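Local coordinates for putative oxidoreductase (Staphylococcus aureus subsp. aureus, PDB 3IV4), which is a putative oxidoreductase with a thioredoxin fold, probably a monothiol bacilliredoxin of the BrxC type working in bacillithiol-dependent thiol-disulfide exchange, at residues A42-Q45 / F46-L50; L11-I14 / D15-E18; K79-S82 / P83-F86. All blocks are in the same frame, centred on the assembly; numbering follows the deposited sequence. Where two conformers were deposited one is given.

Contact 1 of 3, residues A42-Q45 / F46-L50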
ATOM      1  N   ALA A  42       7.419  -6.071  -5.129  1.00 11.75           N
ATOM      2  CA  ALA A  42       6.054  -5.735  -4.698  1.00 11.13           C
ATOM      3  C   ALA A  42       5.580  -4.353  -5.172  1.00 10.90           C
ATOM      4  O   ALA A  42       4.438  -4.196  -5.586  1.00 11.05           O
ATOM      5  CB  ALA A  42       5.931  -5.858  -3.185  1.00 11.26           C
ATOM      6  N   TYR A  43       6.457  -3.355  -5.088  1.00 10.70           N
ATOM      7  CA  TYR A  43       6.144  -2.012  -5.538  1.00 11.73           C
ATOM      8  C   TYR A  43       5.838  -2.026  -7.044  1.00 11.86           C
ATOM      9  O   TYR A  43       4.892  -1.383  -7.507  1.00 11.83           O
ATOM     10  CB  TYR A  43       7.320  -1.075  -5.230  1.00 11.78           C
ATOM     11  CG  TYR A  43       7.081   0.398  -5.503  1.00 14.32           C
ATOM     12  CD1 TYR A  43       6.662   1.245  -4.495  1.00 17.93           C
ATOM     13  CD2 TYR A  43       7.327   0.944  -6.760  1.00 18.20           C
ATOM     14  CE1 TYR A  43       6.460   2.596  -4.724  1.00 20.15           C
ATOM     15  CE2 TYR A  43       7.128   2.317  -6.998  1.00 20.88           C
ATOM     16  CZ  TYR A  43       6.691   3.120  -5.966  1.00 21.69           C
ATOM     17  OH  TYR A  43       6.489   4.467  -6.175  1.00 25.29           O
ATOM     18  N   ASP A  44       6.643  -2.772  -7.802  1.00 12.34           N
ATOM     19  CA  ASP A  44       6.387  -2.938  -9.234  1.00 12.94           C
ATOM     20  C   ASP A  44       5.002  -3.566  -9.509  1.00 12.22           C
ATOM     21  O   ASP A  44       4.252  -3.068 -10.358  1.00 12.43           O
ATOM     22  CB  ASP A  44       7.502  -3.785  -9.843  1.00 14.22           C
ATOM     23  CG  ASP A  44       7.429  -3.858 -11.358  1.00 17.84           C
ATOM     24  OD1 ASP A  44       7.331  -4.986 -11.848  1.00 22.21           O
ATOM     25  OD2 ASP A  44       7.460  -2.810 -12.017  1.00 23.51           O
ATOM     26  N   GLN A  45       4.658  -4.637  -8.781  1.00 11.83           N
ATOM     27  CA  GLN A  45       3.321  -5.256  -8.890  1.00 11.86           C
ATOM     28  C   GLN A  45       2.223  -4.256  -8.549  1.00 11.26           C
ATOM     29  O   GLN A  45       1.206  -4.176  -9.234  1.00 11.06           O
ATOM     30  CB  GLN A  45       3.203  -6.493  -7.994  1.00 12.06           C
ATOM     31  CG  GLN A  45       4.132  -7.625  -8.451  1.00 13.11           C
ATOM     32  CD  GLN A  45       3.719  -8.206  -9.784  1.00 14.16           C
ATOM     33  OE1 GLN A  45       2.635  -8.788  -9.922  1.00 13.82           O
ATOM     34  NE2 GLN A  45       4.564  -8.024 -10.784  1.00 14.94           N
ATOM     35  N   PHE A  46       2.458  -3.480  -7.497  1.00 10.34           N
ATOM     36  CA  PHE A  46       1.518  -2.481  -7.006  1.00 10.35           C
ATOM     37  C   PHE A  46       1.262  -1.451  -8.103  1.00 10.53           C
ATOM     38  O   PHE A  46       0.097  -1.177  -8.428  1.00 10.39           O
ATOM     39  CB  PHE A  46       2.108  -1.858  -5.730  1.00 10.03           C
ATOM     40  CG  PHE A  46       1.147  -1.048  -4.892  1.00 10.87           C
ATOM     41  CD1 PHE A  46       0.118  -1.658  -4.186  1.00 12.83           C
ATOM     42  CD2 PHE A  46       1.347   0.325  -4.731  1.00 10.43           C
ATOM     43  CE1 PHE A  46      -0.747  -0.884  -3.364  1.00 12.54           C
ATOM     44  CE2 PHE A  46       0.517   1.090  -3.918  1.00 10.14           C
ATOM     45  CZ  PHE A  46      -0.539   0.485  -3.240  1.00 10.86           C
ATOM     46  N   ASN A  47       2.330  -0.913  -8.693  0.50 10.99           N
ATOM     47  CA  ASN A  47       2.198   0.044  -9.793  0.50 11.60           C
ATOM     48  C   ASN A  47       1.526  -0.536 -11.024  0.50 11.36           C
ATOM     49  O   ASN A  47       0.755   0.155 -11.673  0.50 11.54           O
ATOM     50  CB  ASN A  47       3.560   0.591 -10.223  0.50 12.39           C
ATOM     51  CG  ASN A  47       3.994   1.781  -9.420  0.50 13.79           C
ATOM     52  OD1 ASN A  47       3.372   2.838  -9.464  0.50 14.23           O
ATOM     53  ND2 ASN A  47       5.084   1.622  -8.684  0.50 16.41           N
ATOM     54  N   LYS A  48       1.850  -1.783 -11.374  1.00 11.19           N
ATOM     55  CA  LYS A  48       1.227  -2.443 -12.536  1.00 11.08           C
ATOM     56  C   LYS A  48      -0.265  -2.614 -12.323  1.00 11.08           C
ATOM     57  O   LYS A  48      -1.076  -2.332 -13.205  1.00 12.18           O
ATOM     58  CB  LYS A  48       1.885  -3.801 -12.791  1.00 11.12           C
ATOM     59  CG  LYS A  48       3.172  -3.707 -13.593  1.00 11.68           C
ATOM     60  CD  LYS A  48       3.960  -4.973 -13.391  1.00 13.32           C
ATOM     61  CE  LYS A  48       5.112  -5.062 -14.350  1.00 15.20           C
ATOM     62  NZ  LYS A  48       5.736  -6.403 -14.116  1.00 19.25           N
ATOM     63  N   PHE A  49      -0.642  -3.031 -11.126  1.00 10.74           N
ATOM     64  CA  PHE A  49      -2.048  -3.198 -10.809  1.00 10.83           C
ATOM     65  C   PHE A  49      -2.802  -1.858 -10.861  1.00 11.21           C
ATOM     66  O   PHE A  49      -3.855  -1.738 -11.517  1.00 13.09           O
ATOM     67  CB  PHE A  49      -2.149  -3.828  -9.417  1.00 10.50           C
ATOM     68  CG  PHE A  49      -3.534  -3.792  -8.842  1.00 11.88           C
ATOM     69  CD1 PHE A  49      -4.516  -4.665  -9.311  1.00 11.98           C
ATOM     70  CD2 PHE A  49      -3.856  -2.882  -7.831  1.00 11.17           C
ATOM     71  CE1 PHE A  49      -5.796  -4.634  -8.783  1.00 13.54           C
ATOM     72  CE2 PHE A  49      -5.128  -2.845  -7.299  1.00 12.23           C
ATOM     73  CZ  PHE A  49      -6.095  -3.728  -7.771  1.00 13.02           C
ATOM     74  N   LEU A  50      -2.276  -0.848 -10.166  1.00 11.66           N
ATOM     75  CA  LEU A  50      -2.964   0.439 -10.111  1.00 11.67           C
ATOM     76  C   LEU A  50      -3.079   1.099 -11.477  1.00 11.97           C
ATOM     77  O   LEU A  50      -4.134   1.667 -11.822  1.00 12.29           O
ATOM     78  CB  LEU A  50      -2.247   1.373  -9.142  1.00 11.47           C
ATOM     79  CG  LEU A  50      -2.278   0.963  -7.673  1.00 10.79           C
ATOM     80  CD1 LEU A  50      -1.249   1.784  -6.897  1.00 11.57           C
ATOM     81  CD2 LEU A  50      -3.686   1.073  -7.094  1.00 10.62           C
TER

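Contact 2 of 3, residues L11-I14 / D15-E18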
ATOM      1  N   LEU A  11       2.841   8.660   1.170  1.00 12.34           N
ATOM      2  CA  LEU A  11       2.318   9.193   2.441  1.00 12.59           C
ATOM      3  C   LEU A  11       3.464   9.508   3.383  1.00 13.37           C
ATOM      4  O   LEU A  11       4.407   8.725   3.515  1.00 13.81           O
ATOM      5  CB  LEU A  11       1.417   8.162   3.123  1.00 13.12           C
ATOM      6  CG  LEU A  11       0.187   7.676   2.360  1.00 13.38           C
ATOM      7  CD1 LEU A  11      -0.337   6.401   2.997  1.00 16.18           C
ATOM      8  CD2 LEU A  11      -0.889   8.746   2.326  1.00 16.05           C
ATOM      9  N   SER A  12       3.375  10.663   4.039  1.00 14.80           N
ATOM     10  CA  SER A  12       4.428  11.069   4.975  1.00 16.00           C
ATOM     11  C   SER A  12       3.949  11.306   6.399  1.00 15.95           C
ATOM     12  O   SER A  12       4.743  11.724   7.246  1.00 17.16           O
ATOM     13  CB  SER A  12       5.117  12.340   4.477  1.00 16.89           C
ATOM     14  OG  SER A  12       4.191  13.409   4.380  1.00 21.34           O
ATOM     15  N   SER A  13       2.662  11.078   6.666  1.00 14.57           N
ATOM     16  CA  SER A  13       2.158  11.249   8.026  1.00 14.30           C
ATOM     17  C   SER A  13       0.929  10.439   8.327  1.00 13.84           C
ATOM     18  O   SER A  13       0.185  10.034   7.428  1.00 13.35           O
ATOM     19  CB  SER A  13       1.864  12.728   8.309  1.00 14.61           C
ATOM     20  OG  SER A  13       0.756  13.206   7.551  1.00 14.96           O
ATOM     21  N   ILE A  14       0.703  10.247   9.623  1.00 13.90           N
ATOM     22  CA  ILE A  14      -0.549   9.678  10.105  1.00 13.88           C
ATOM     23  C   ILE A  14      -1.765  10.536   9.660  1.00 13.81           C
ATOM     24  O   ILE A  14      -2.772   9.987   9.218  1.00 13.61           O
ATOM     25  CB  ILE A  14      -0.505   9.480  11.644  1.00 13.82           C
ATOM     26  CG1 ILE A  14       0.558   8.450  11.995  1.00 14.25           C
ATOM     27  CG2 ILE A  14      -1.865   9.026  12.182  1.00 14.19           C
ATOM     28  CD1 ILE A  14       0.957   8.450  13.429  1.00 15.85           C
ATOM     29  N   ASP A  15      -1.651  11.869   9.715  1.00 13.98           N
ATOM     30  CA  ASP A  15      -2.711  12.763   9.233  1.00 14.51           C
ATOM     31  C   ASP A  15      -3.126  12.438   7.786  1.00 15.05           C
ATOM     32  O   ASP A  15      -4.315  12.344   7.472  1.00 15.74           O
ATOM     33  CB  ASP A  15      -2.226  14.226   9.240  1.00 15.19           C
ATOM     34  CG  ASP A  15      -2.364  14.915  10.577  1.00 16.46           C
ATOM     35  OD1 ASP A  15      -3.175  14.506  11.414  1.00 18.49           O
ATOM     36  OD2 ASP A  15      -1.664  15.928  10.769  1.00 17.41           O
ATOM     37  N   GLN A  16      -2.143  12.283   6.901  0.50 14.93           N
ATOM     38  CA  GLN A  16      -2.430  11.997   5.493  0.50 14.56           C
ATOM     39  C   GLN A  16      -3.031  10.620   5.291  0.50 14.31           C
ATOM     40  O   GLN A  16      -3.934  10.459   4.466  0.50 14.68           O
ATOM     41  CB  GLN A  16      -1.174  12.122   4.639  0.50 14.74           C
ATOM     42  CG  GLN A  16      -0.605  13.500   4.604  0.50 15.19           C
ATOM     43  CD  GLN A  16       0.654  13.565   3.767  0.50 16.07           C
ATOM     44  OE1 GLN A  16       1.138  12.543   3.254  0.50 15.65           O
ATOM     45  NE2 GLN A  16       1.183  14.772   3.600  0.50 17.51           N
ATOM     46  N   PHE A  17      -2.522   9.634   6.034  1.00 14.06           N
ATOM     47  CA  PHE A  17      -3.083   8.273   5.987  1.00 13.43           C
ATOM     48  C   PHE A  17      -4.562   8.281   6.364  1.00 13.80           C
ATOM     49  O   PHE A  17      -5.402   7.771   5.606  1.00 13.82           O
ATOM     50  CB  PHE A  17      -2.274   7.298   6.843  1.00 13.67           C
ATOM     51  CG  PHE A  17      -2.935   5.975   7.028  1.00 13.61           C
ATOM     52  CD1 PHE A  17      -2.932   5.029   6.006  1.00 13.14           C
ATOM     53  CD2 PHE A  17      -3.594   5.675   8.217  1.00 13.94           C
ATOM     54  CE1 PHE A  17      -3.557   3.812   6.177  1.00 12.60           C
ATOM     55  CE2 PHE A  17      -4.229   4.452   8.394  1.00 14.51           C
ATOM     56  CZ  PHE A  17      -4.215   3.511   7.359  1.00 13.87           C
ATOM     57  N   GLU A  18      -4.893   8.895   7.497  1.00 14.71           N
ATOM     58  CA  GLU A  18      -6.302   8.987   7.887  1.00 15.74           C
ATOM     59  C   GLU A  18      -7.123   9.774   6.870  1.00 16.17           C
ATOM     60  O   GLU A  18      -8.282   9.423   6.597  1.00 16.14           O
ATOM     61  CB  GLU A  18      -6.484   9.485   9.339  1.00 16.22           C
ATOM     62  CG  GLU A  18      -6.102   8.424  10.374  1.00 16.80           C
ATOM     63  CD  GLU A  18      -7.176   7.344  10.612  1.00 17.89           C
ATOM     64  OE1 GLU A  18      -8.333   7.536  10.194  1.00 18.13           O
ATOM     65  OE2 GLU A  18      -6.865   6.312  11.251  1.00 19.21           O
TER

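Contact 3 of 3, residues K79-S82 / P83-F86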
ATOM      1  N   LYS A  79       0.715  -7.304  12.446  1.00 14.32           N
ATOM      2  CA  LYS A  79       2.096  -6.979  12.793  1.00 15.36           C
ATOM      3  C   LYS A  79       2.889  -6.591  11.553  1.00 14.92           C
ATOM      4  O   LYS A  79       2.653  -7.079  10.441  1.00 14.65           O
ATOM      5  CB  LYS A  79       2.778  -8.100  13.579  1.00 16.90           C
ATOM      6  CG  LYS A  79       2.215  -8.301  15.001  1.00 21.67           C
ATOM      7  CD  LYS A  79       2.611  -7.212  15.995  1.00 26.30           C
ATOM      8  CE  LYS A  79       1.729  -7.263  17.232  1.00 28.64           C
ATOM      9  NZ  LYS A  79       0.328  -6.821  16.893  1.00 30.81           N
ATOM     10  N   HIS A  80       3.800  -5.663  11.772  1.00 14.24           N
ATOM     11  CA  HIS A  80       4.543  -5.065  10.692  1.00 14.12           C
ATOM     12  C   HIS A  80       5.340  -6.063   9.844  1.00 14.02           C
ATOM     13  O   HIS A  80       6.038  -6.927  10.377  1.00 15.03           O
ATOM     14  CB  HIS A  80       5.497  -4.018  11.252  1.00 14.23           C
ATOM     15  CG  HIS A  80       6.436  -3.496  10.223  1.00 14.42           C
ATOM     16  ND1 HIS A  80       6.031  -2.598   9.261  1.00 14.89           N
ATOM     17  CD2 HIS A  80       7.729  -3.793   9.949  1.00 15.97           C
ATOM     18  CE1 HIS A  80       7.046  -2.331   8.460  1.00 15.08           C
ATOM     19  NE2 HIS A  80       8.086  -3.047   8.850  1.00 15.66           N
ATOM     20  N   GLU A  81       5.244  -5.927   8.521  1.00 13.45           N
ATOM     21  CA  GLU A  81       6.154  -6.592   7.580  1.00 13.38           C
ATOM     22  C   GLU A  81       6.493  -5.565   6.531  1.00 13.15           C
ATOM     23  O   GLU A  81       5.790  -4.563   6.376  1.00 12.73           O
ATOM     24  CB  GLU A  81       5.506  -7.786   6.866  1.00 13.57           C
ATOM     25  CG  GLU A  81       4.938  -8.860   7.777  1.00 15.97           C
ATOM     26  CD  GLU A  81       5.986  -9.782   8.366  1.00 19.72           C
ATOM     27  OE1 GLU A  81       7.186  -9.698   8.008  1.00 21.60           O
ATOM     28  OE2 GLU A  81       5.581 -10.613   9.202  1.00 23.31           O
ATOM     29  N   SER A  82       7.552  -5.839   5.775  1.00 12.65           N
ATOM     30  CA  SER A  82       7.819  -5.059   4.581  1.00 13.34           C
ATOM     31  C   SER A  82       8.393  -5.970   3.497  1.00 12.41           C
ATOM     32  O   SER A  82       9.307  -6.758   3.762  1.00 13.24           O
ATOM     33  CB  SER A  82       8.731  -3.880   4.881  1.00 14.42           C
ATOM     34  OG  SER A  82       8.746  -3.008   3.772  1.00 17.40           O
ATOM     35  N   PRO A  83       7.841  -5.902   2.278  1.00 10.70           N
ATOM     36  CA  PRO A  83       6.717  -5.079   1.857  1.00 10.29           C
ATOM     37  C   PRO A  83       5.406  -5.655   2.396  1.00 10.10           C
ATOM     38  O   PRO A  83       5.301  -6.854   2.615  1.00 10.75           O
ATOM     39  CB  PRO A  83       6.761  -5.201   0.335  1.00  9.95           C
ATOM     40  CG  PRO A  83       7.302  -6.558   0.090  1.00 10.27           C
ATOM     41  CD  PRO A  83       8.317  -6.775   1.187  1.00 10.27           C
ATOM     42  N   GLN A  84       4.399  -4.804   2.546  1.00  9.83           N
ATOM     43  CA  GLN A  84       3.115  -5.236   3.089  1.00  9.33           C
ATOM     44  C   GLN A  84       2.043  -4.364   2.489  1.00  9.42           C
ATOM     45  O   GLN A  84       2.144  -3.142   2.533  1.00 10.15           O
ATOM     46  CB  GLN A  84       3.137  -5.108   4.608  1.00  9.69           C
ATOM     47  CG  GLN A  84       1.919  -5.681   5.298  1.00  9.70           C
ATOM     48  CD  GLN A  84       2.111  -5.665   6.820  1.00  9.83           C
ATOM     49  OE1 GLN A  84       2.493  -4.638   7.397  1.00 11.76           O
ATOM     50  NE2 GLN A  84       1.888  -6.814   7.464  1.00 12.65           N
ATOM     51  N   ALA A  85       1.000  -4.974   1.939  1.00  8.64           N
ATOM     52  CA  ALA A  85      -0.028  -4.188   1.271  1.00  8.58           C
ATOM     53  C   ALA A  85      -1.356  -4.382   1.968  1.00  8.54           C
ATOM     54  O   ALA A  85      -1.635  -5.470   2.484  1.00  8.63           O
ATOM     55  CB  ALA A  85      -0.132  -4.590  -0.208  1.00  8.63           C
ATOM     56  N   PHE A  86      -2.151  -3.315   1.986  1.00  8.41           N
ATOM     57  CA  PHE A  86      -3.446  -3.305   2.658  1.00  8.50           C
ATOM     58  C   PHE A  86      -4.481  -2.734   1.707  1.00  9.19           C
ATOM     59  O   PHE A  86      -4.177  -1.878   0.885  1.00  8.68           O
ATOM     60  CB  PHE A  86      -3.400  -2.361   3.864  1.00  8.81           C
ATOM     61  CG  PHE A  86      -2.523  -2.825   4.964  1.00  8.92           C
ATOM     62  CD1 PHE A  86      -3.040  -3.639   5.971  1.00 10.17           C
ATOM     63  CD2 PHE A  86      -1.164  -2.471   5.009  1.00 10.56           C
ATOM     64  CE1 PHE A  86      -2.227  -4.091   7.010  1.00 11.47           C
ATOM     65  CE2 PHE A  86      -0.359  -2.914   6.041  1.00 10.93           C
ATOM     66  CZ  PHE A  86      -0.890  -3.728   7.038  1.00 11.36           C
TER

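Contact 1 of 3, residues A42-Q45 / F46-L50
Asp44 and Lys48, one helical turn apart on helix 37-53, form the charged pair of this contact. Lys48 NZ meets Asp44 OD1 at 3.1 Å on the syn side of the carboxylate, 26° out of its plane. The lysine runs extended beyond CG, and its CE lies 3.3 Å from the same Asp44 OD1, so the tip of the chain crosses the acid at a slant. Asp44 turns CG anti to its own N (chi1 -172°), beside its carbonyl carbon and on the side of the following turn.

Backbone bonds of the alpha-helical kind run in step: Phe46 N to Ala42 O at 2.8 Å, Asn47 N to Tyr43 O, Lys48 N to Asp44 O and Phe49 N to Gln45 O. The side-chain amide of Asn47 is modelled in two conformers; both its very close approach to the Tyr43 ring and its weak bond to Tyr43 O are doubtful.

Gln45 bends at chi2, and its OE1 accepts a hydrogen bond from Val104 N at the start of helix 104-110. Among the apolar groups, Leu50 CD1 sits 3.5 Å above one face of the Phe46 ring, toward its rim. Phe46 packs on Phe28 and Leu30 of strand 26-32, and Phe49 meets the Phe28 ring edge-to-face.

The chemistry is that of an amphipathic helix: aromatic and aliphatic groups grip the sheet, while an i to i+4 ion pair ties two turns on a more polar flank.

Contact 2 of 3, residues L11-I14 / D15-E18
Gln16 OE1, in one of two modelled conformers, is the polar atom approached by two groups of Ser12. Ser12 N donates to it at 3.0 Å, coming from above the amide plane (46° out of it) and not along a lone pair, and Ser12 OG adds a weak bond at 3.4 Å. Because the glutamine is disordered between two positions, this grip is doubtful as a permanent one. An extended chain beyond CG carries the amide back over the loop, and Gln16 CG passes 3.3 Å from Ser13 OG.

Ser13 is the N-cap of helix 14-23. Its OG accepts from Gln16 N at 3.1 Å in a fairly straight bond (160°). The hydroxyl lies between the backbone N and the carbonyl carbon (chi1 69°), which points it at the first turn and gives Gln16 N, which comes before the first i to i+4 bond, an acceptor. The regular bonds begin directly afterwards, from Phe17 N to Ser13 O at 3.1 Å and from Glu18 N to Ile14 O at 2.9 Å.

Beneath the polar layer Leu11 and Phe17 pack together: Leu11 CD1 stands at the edge of the Phe17 ring, near its plane, 4.2 Å from CD1 of that ring.

Leu11, just after strand 8-10, has a backbone hydrogen bond with Tyr59; Leu11 and Phe17 both rest on Leu68 of helix 66-76, and Phe17 meets Phe88 of strand 84-89 edge-to-face. Glu18 also reaches helix 66-76, its OE2 making a hydrogen bond with Tyr71 OH and a salt bridge with Lys75 NZ.

Contact 3 of 3, residues K79-S82 / P83-F86
A cis peptide joins Ser82 to Pro83 and brings their CA atoms to 2.9 Å, bending the loop into strand 84-89 so that the strand's first side chain comes back against the residues just before it. That side chain is Gln84, which does nearly all the touching. With CG anti to the backbone N (chi1 -173°) and the chain extended beyond it, the amide lies along the loop backbone and uses both its ends. Gln84 NE2 donates to Lys79 O at 3.1 Å in an almost straight bond (170°), the acceptor lying close to the amide plane. Gln84 OE1 takes a weak bond from Glu81 N at 3.2 Å. Each end of the buried amide thus has a main-chain partner in the loop, and the two bonds fix which way it is flipped.

Glu81 adds its aliphatic part, CG resting 3.7 Å from Gln84 NE2, while its carboxylate stands nearly perpendicular to the amide. Nearer the root of the side chain, Gln84 CB lies 3.2 Å from Glu81 O. His80 and Ser82 turn elsewhere: His80 ND1 bonds to Lys31 NZ, and Ser82 OG to Ser33 OG.

Pro83 packs on Ile38, Ser39 and Ala42 in the first turns of helix 37-53. A cis-proline just before an inner strand, facing the start of the helix that follows strand 26-32, is the hallmark of the thioredoxin fold; in thioredoxins it borders the redox site, as it probably does here.

Contacts 1 and 3 touch, Ala42 CB packing 3.6 Å from Pro83 CG, so helix 37-53 and the cis-proline turn share one border of the fold. Contact 2 lies farther out, its centre about 12 Å from that of the chain, against 9 and 8 Å for contacts 1 and 3. All three mix core and surface: buried Phe46 and Phe49 against exposed Lys48, Leu11 and Phe17 against Asp15, Pro83 and Gln84 against Lys79. Contact 1 adds an ion pair to its helical backbone bonds; contact 2 starts a helix with a serine hydroxyl; contact 3 starts a strand with a buried amide bonded to main chain. Contacts 2 and 3 both reach helix 66-76, through Phe17 and His80.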